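Local coordinates for protein spermidine synthase (Corynebacterium glutamicum ATCC 13032, PDB 3GJY) that probably acts as a spermidine synthase in polyamine biosynthesis, an aminopropyl transferase with the AdoMet methyltransferase fold, at residues 86-99 against 155-167. Sequence-based numbering, arbitrary orientation.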
# COMPACT_ATOMS: atom_id res chain seq x y z
N GLN A 86 14.06 -9.00 7.73
CA GLN A 86 13.53 -10.17 7.02
C GLN A 86 14.52 -10.72 6.02
O GLN A 86 15.54 -10.11 5.73
CB GLN A 86 12.18 -9.81 6.33
CG GLN A 86 11.12 -9.45 7.39
CD GLN A 86 9.82 -9.03 6.78
OE1 GLN A 86 9.81 -8.21 5.87
NE2 GLN A 86 8.72 -9.55 7.29
N ASP A 87 14.22 -11.90 5.52
CA ASP A 87 15.08 -12.60 4.58
C ASP A 87 14.52 -12.39 3.17
O ASP A 87 13.51 -12.99 2.77
CB ASP A 87 15.13 -14.09 4.96
CG ASP A 87 16.06 -14.90 4.08
OD1 ASP A 87 16.49 -14.38 3.01
OD2 ASP A 87 16.33 -16.07 4.45
N ALA A 88 15.17 -11.51 2.41
CA ALA A 88 14.72 -11.17 1.07
C ALA A 88 14.66 -12.35 0.13
O ALA A 88 13.90 -12.32 -0.85
CB ALA A 88 15.62 -10.06 0.48
N SER A 89 15.51 -13.36 0.37
CA SER A 89 15.57 -14.49 -0.56
C SER A 89 14.33 -15.37 -0.50
O SER A 89 14.12 -16.22 -1.38
CB SER A 89 16.85 -15.33 -0.32
OG SER A 89 16.74 -16.02 0.88
N LYS A 90 13.49 -15.17 0.52
CA LYS A 90 12.27 -15.96 0.64
C LYS A 90 11.02 -15.12 0.93
O LYS A 90 9.98 -15.61 1.40
CB LYS A 90 12.46 -17.11 1.60
CG LYS A 90 12.89 -16.73 2.97
CD LYS A 90 12.73 -17.91 3.93
CE LYS A 90 13.11 -17.53 5.33
NZ LYS A 90 12.86 -18.74 6.20
N LEU A 91 11.13 -13.85 0.56
CA LEU A 91 10.10 -12.88 0.89
C LEU A 91 8.79 -13.12 0.15
O LEU A 91 8.80 -13.34 -1.07
CB LEU A 91 10.68 -11.48 0.56
CG LEU A 91 9.94 -10.34 1.26
CD1 LEU A 91 10.23 -10.35 2.74
CD2 LEU A 91 10.40 -9.02 0.64
N ARG A 92 7.67 -13.02 0.87
CA ARG A 92 6.31 -13.17 0.32
C ARG A 92 5.58 -11.88 0.65
O ARG A 92 5.35 -11.56 1.82
CB ARG A 92 5.57 -14.36 0.95
CG ARG A 92 6.27 -15.66 0.77
CD ARG A 92 5.84 -16.69 1.84
NE ARG A 92 6.17 -16.21 3.17
CZ ARG A 92 5.80 -16.81 4.30
NH1 ARG A 92 5.06 -17.92 4.23
NH2 ARG A 92 6.11 -16.26 5.49
N ILE A 93 5.24 -11.11 -0.39
CA ILE A 93 4.52 -9.85 -0.21
C ILE A 93 3.11 -9.97 -0.82
O ILE A 93 3.01 -10.28 -2.02
CB ILE A 93 5.25 -8.65 -0.85
CG1 ILE A 93 6.72 -8.57 -0.39
CG2 ILE A 93 4.45 -7.33 -0.54
CD1 ILE A 93 7.48 -7.43 -1.04
N THR A 94 2.08 -9.70 -0.01
CA THR A 94 0.69 -9.66 -0.50
C THR A 94 0.28 -8.23 -0.67
O THR A 94 0.42 -7.42 0.28
CB THR A 94 -0.27 -10.35 0.51
OG1 THR A 94 0.08 -11.72 0.52
CG2 THR A 94 -1.76 -10.19 0.13
N HIS A 95 -0.23 -7.91 -1.86
CA HIS A 95 -0.71 -6.59 -2.20
C HIS A 95 -2.22 -6.63 -2.28
O HIS A 95 -2.78 -7.29 -3.18
CB HIS A 95 -0.13 -6.15 -3.57
CG HIS A 95 1.35 -6.11 -3.59
ND1 HIS A 95 2.07 -4.93 -3.55
CD2 HIS A 95 2.26 -7.12 -3.71
CE1 HIS A 95 3.36 -5.22 -3.61
NE2 HIS A 95 3.50 -6.54 -3.70
N LEU A 96 -2.86 -6.03 -1.29
CA LEU A 96 -4.34 -5.95 -1.30
C LEU A 96 -4.72 -4.69 -2.06
O LEU A 96 -4.64 -3.56 -1.54
CB LEU A 96 -4.90 -5.96 0.14
CG LEU A 96 -4.57 -7.20 0.96
CD1 LEU A 96 -5.04 -7.02 2.39
CD2 LEU A 96 -5.10 -8.52 0.34
N GLY A 97 -5.04 -4.86 -3.33
CA GLY A 97 -5.10 -3.72 -4.28
C GLY A 97 -3.74 -3.28 -4.78
O GLY A 97 -2.70 -3.57 -4.18
N GLY A 98 -3.72 -2.49 -5.82
CA GLY A 98 -2.46 -1.87 -6.21
C GLY A 98 -2.46 -1.54 -7.67
O GLY A 98 -2.31 -2.47 -8.48
N GLY A 99 -2.61 -0.25 -8.00
CA GLY A 99 -2.83 0.17 -9.37
C GLY A 99 -1.73 -0.30 -10.30
O GLY A 99 -0.54 -0.10 -10.03
N PHE A 155 -6.68 -15.86 5.07
CA PHE A 155 -5.25 -16.03 5.35
C PHE A 155 -5.07 -17.13 6.40
O PHE A 155 -5.73 -17.12 7.45
CB PHE A 155 -4.64 -14.75 5.96
CG PHE A 155 -4.45 -13.58 5.00
CD1 PHE A 155 -4.34 -13.74 3.62
CD2 PHE A 155 -4.32 -12.31 5.55
CE1 PHE A 155 -4.13 -12.61 2.79
CE2 PHE A 155 -4.11 -11.20 4.74
CZ PHE A 155 -4.02 -11.35 3.37
N THR A 156 -4.12 -18.02 6.14
CA THR A 156 -3.69 -18.99 7.16
C THR A 156 -2.43 -18.45 7.89
O THR A 156 -1.78 -17.48 7.45
CB THR A 156 -3.39 -20.35 6.52
OG1 THR A 156 -2.36 -20.19 5.54
CG2 THR A 156 -4.62 -20.93 5.84
N PRO A 157 -2.08 -19.04 9.03
CA PRO A 157 -0.97 -18.47 9.79
C PRO A 157 0.37 -18.44 9.10
O PRO A 157 0.77 -19.39 8.43
CB PRO A 157 -0.91 -19.35 11.04
CG PRO A 157 -2.29 -19.83 11.20
CD PRO A 157 -2.76 -20.12 9.79
N ALA A 158 1.05 -17.31 9.23
CA ALA A 158 2.44 -17.18 8.76
C ALA A 158 2.57 -17.57 7.29
O ALA A 158 3.51 -18.25 6.87
CB ALA A 158 3.38 -18.02 9.63
N SER A 159 1.61 -17.09 6.50
CA SER A 159 1.54 -17.35 5.06
C SER A 159 2.13 -16.26 4.19
O SER A 159 2.24 -16.43 2.97
CB SER A 159 0.10 -17.68 4.69
OG SER A 159 -0.77 -16.63 5.13
N ARG A 160 2.51 -15.14 4.80
CA ARG A 160 3.15 -14.01 4.05
C ARG A 160 4.01 -13.19 5.00
O ARG A 160 3.75 -13.21 6.20
CB ARG A 160 2.07 -13.13 3.36
CG ARG A 160 1.00 -12.62 4.32
CD ARG A 160 -0.40 -12.73 3.76
NE ARG A 160 -0.86 -14.09 3.57
CZ ARG A 160 -1.37 -14.62 2.45
NH1 ARG A 160 -1.79 -15.87 2.51
NH2 ARG A 160 -1.45 -13.99 1.29
N ASP A 161 4.96 -12.42 4.46
CA ASP A 161 5.88 -11.65 5.30
C ASP A 161 5.53 -10.20 5.38
O ASP A 161 5.85 -9.55 6.38
CB ASP A 161 7.29 -11.80 4.74
CG ASP A 161 7.68 -13.25 4.69
OD1 ASP A 161 7.80 -13.89 5.75
OD2 ASP A 161 7.80 -13.79 3.59
N VAL A 162 4.86 -9.69 4.34
CA VAL A 162 4.49 -8.29 4.25
C VAL A 162 3.13 -8.24 3.60
O VAL A 162 2.90 -8.93 2.63
CB VAL A 162 5.51 -7.47 3.36
CG1 VAL A 162 5.11 -6.02 3.33
CG2 VAL A 162 6.96 -7.64 3.85
N ILE A 163 2.26 -7.37 4.11
CA ILE A 163 1.00 -7.03 3.45
C ILE A 163 1.02 -5.53 3.16
O ILE A 163 1.26 -4.74 4.06
CB ILE A 163 -0.21 -7.36 4.37
CG1 ILE A 163 -0.33 -8.87 4.60
CG2 ILE A 163 -1.54 -6.79 3.84
CD1 ILE A 163 -1.18 -9.22 5.82
N ILE A 164 0.76 -5.16 1.91
CA ILE A 164 0.61 -3.77 1.47
C ILE A 164 -0.85 -3.59 1.07
O ILE A 164 -1.33 -4.26 0.16
CB ILE A 164 1.56 -3.43 0.29
CG1 ILE A 164 3.03 -3.71 0.71
CG2 ILE A 164 1.35 -1.97 -0.14
CD1 ILE A 164 4.06 -3.49 -0.32
N ARG A 165 -1.55 -2.68 1.75
CA ARG A 165 -2.95 -2.37 1.41
C ARG A 165 -2.97 -1.08 0.61
O ARG A 165 -2.53 -0.01 1.10
CB ARG A 165 -3.82 -2.16 2.65
CG ARG A 165 -5.28 -2.17 2.31
CD ARG A 165 -6.14 -1.48 3.37
NE ARG A 165 -5.89 -0.05 3.39
CZ ARG A 165 -6.20 0.73 4.42
NH1 ARG A 165 -6.74 0.22 5.52
NH2 ARG A 165 -5.92 2.02 4.36
N ASP A 166 -3.47 -1.15 -0.61
CA ASP A 166 -3.59 0.03 -1.47
C ASP A 166 -4.83 -0.15 -2.31
O ASP A 166 -4.77 -0.42 -3.51
CB ASP A 166 -2.33 0.23 -2.32
CG ASP A 166 -2.34 1.55 -3.10
OD1 ASP A 166 -3.05 2.45 -2.68
OD2 ASP A 166 -1.64 1.64 -4.14
N VAL A 167 -5.96 -0.04 -1.64
CA VAL A 167 -7.27 -0.24 -2.26
C VAL A 167 -7.85 1.11 -2.72
O VAL A 167 -7.77 2.12 -1.99
CB VAL A 167 -8.24 -1.06 -1.33
CG1 VAL A 167 -7.64 -2.39 -0.98
CG2 VAL A 167 -8.58 -0.35 -0.06
O HOH W 1 3.72 -19.25 2.15
O HOH W 2 6.58 -18.11 7.75
O HOH W 3 -3.25 1.94 -6.40
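The carboxylate oxygen OD2 of D161 takes two bonds from R92, one from the backbone N (2.8 Å) on its anti lone pair and a nearly straight one from NE (2.9 Å) that arrives from above the carboxylate plane. R92 NH2 meets the other oxygen, D161 OD1, at 2.9 Å, which completes a side-on salt bridge with the guanidinium and carboxylate planes turned 47° apart. A bend at chi3 (-61°) folds the arginine back over the turn before D161: the backbone N of R160 lies over the centre of one guanidinium face, and NH1 reaches A158 O at 3.1 Å. R92 O in turn accepts from the N atoms of both D161 and V162, where the chain turns a corner. Beside this corner, the amide NE2 of Q86 donates to D161 O from above the carbonyl plane, while OE1, buried against V162 CG2, has no polar partner.

With CG set between the backbone N and the carbonyl carbon (chi1 54°) and bends at chi2 and chi3, R160 brings NH2 to T94 OG1 (2.8 Å), and NE and NH1 both grip S159 OG; F155 CD1 sits 3.3 Å above the centre of the guanidinium.

From V162 onward the strands run parallel, bonded T94 N to V162 O, I164 N to T94 O, L96 N to I164 O and D166 N to L96 O. I93, H95, V162 and I164 share one face, where I164 CD1 touches I93 CG2 at 3.9 Å; on the reverse, L96 CD1 packs on I163 CG2. Glycine-rich loop 97-99 follows, as in the AdoMet-binding Rossmann-like fold, and a water links G99 N to D166 OD2, which also bonds Y70. These central strands of the mixed sheet are flanked by 115-120 and 194-202, with helix 102-110 covering the I93 and I164 face and helix 180-189 the L96 and I163 face.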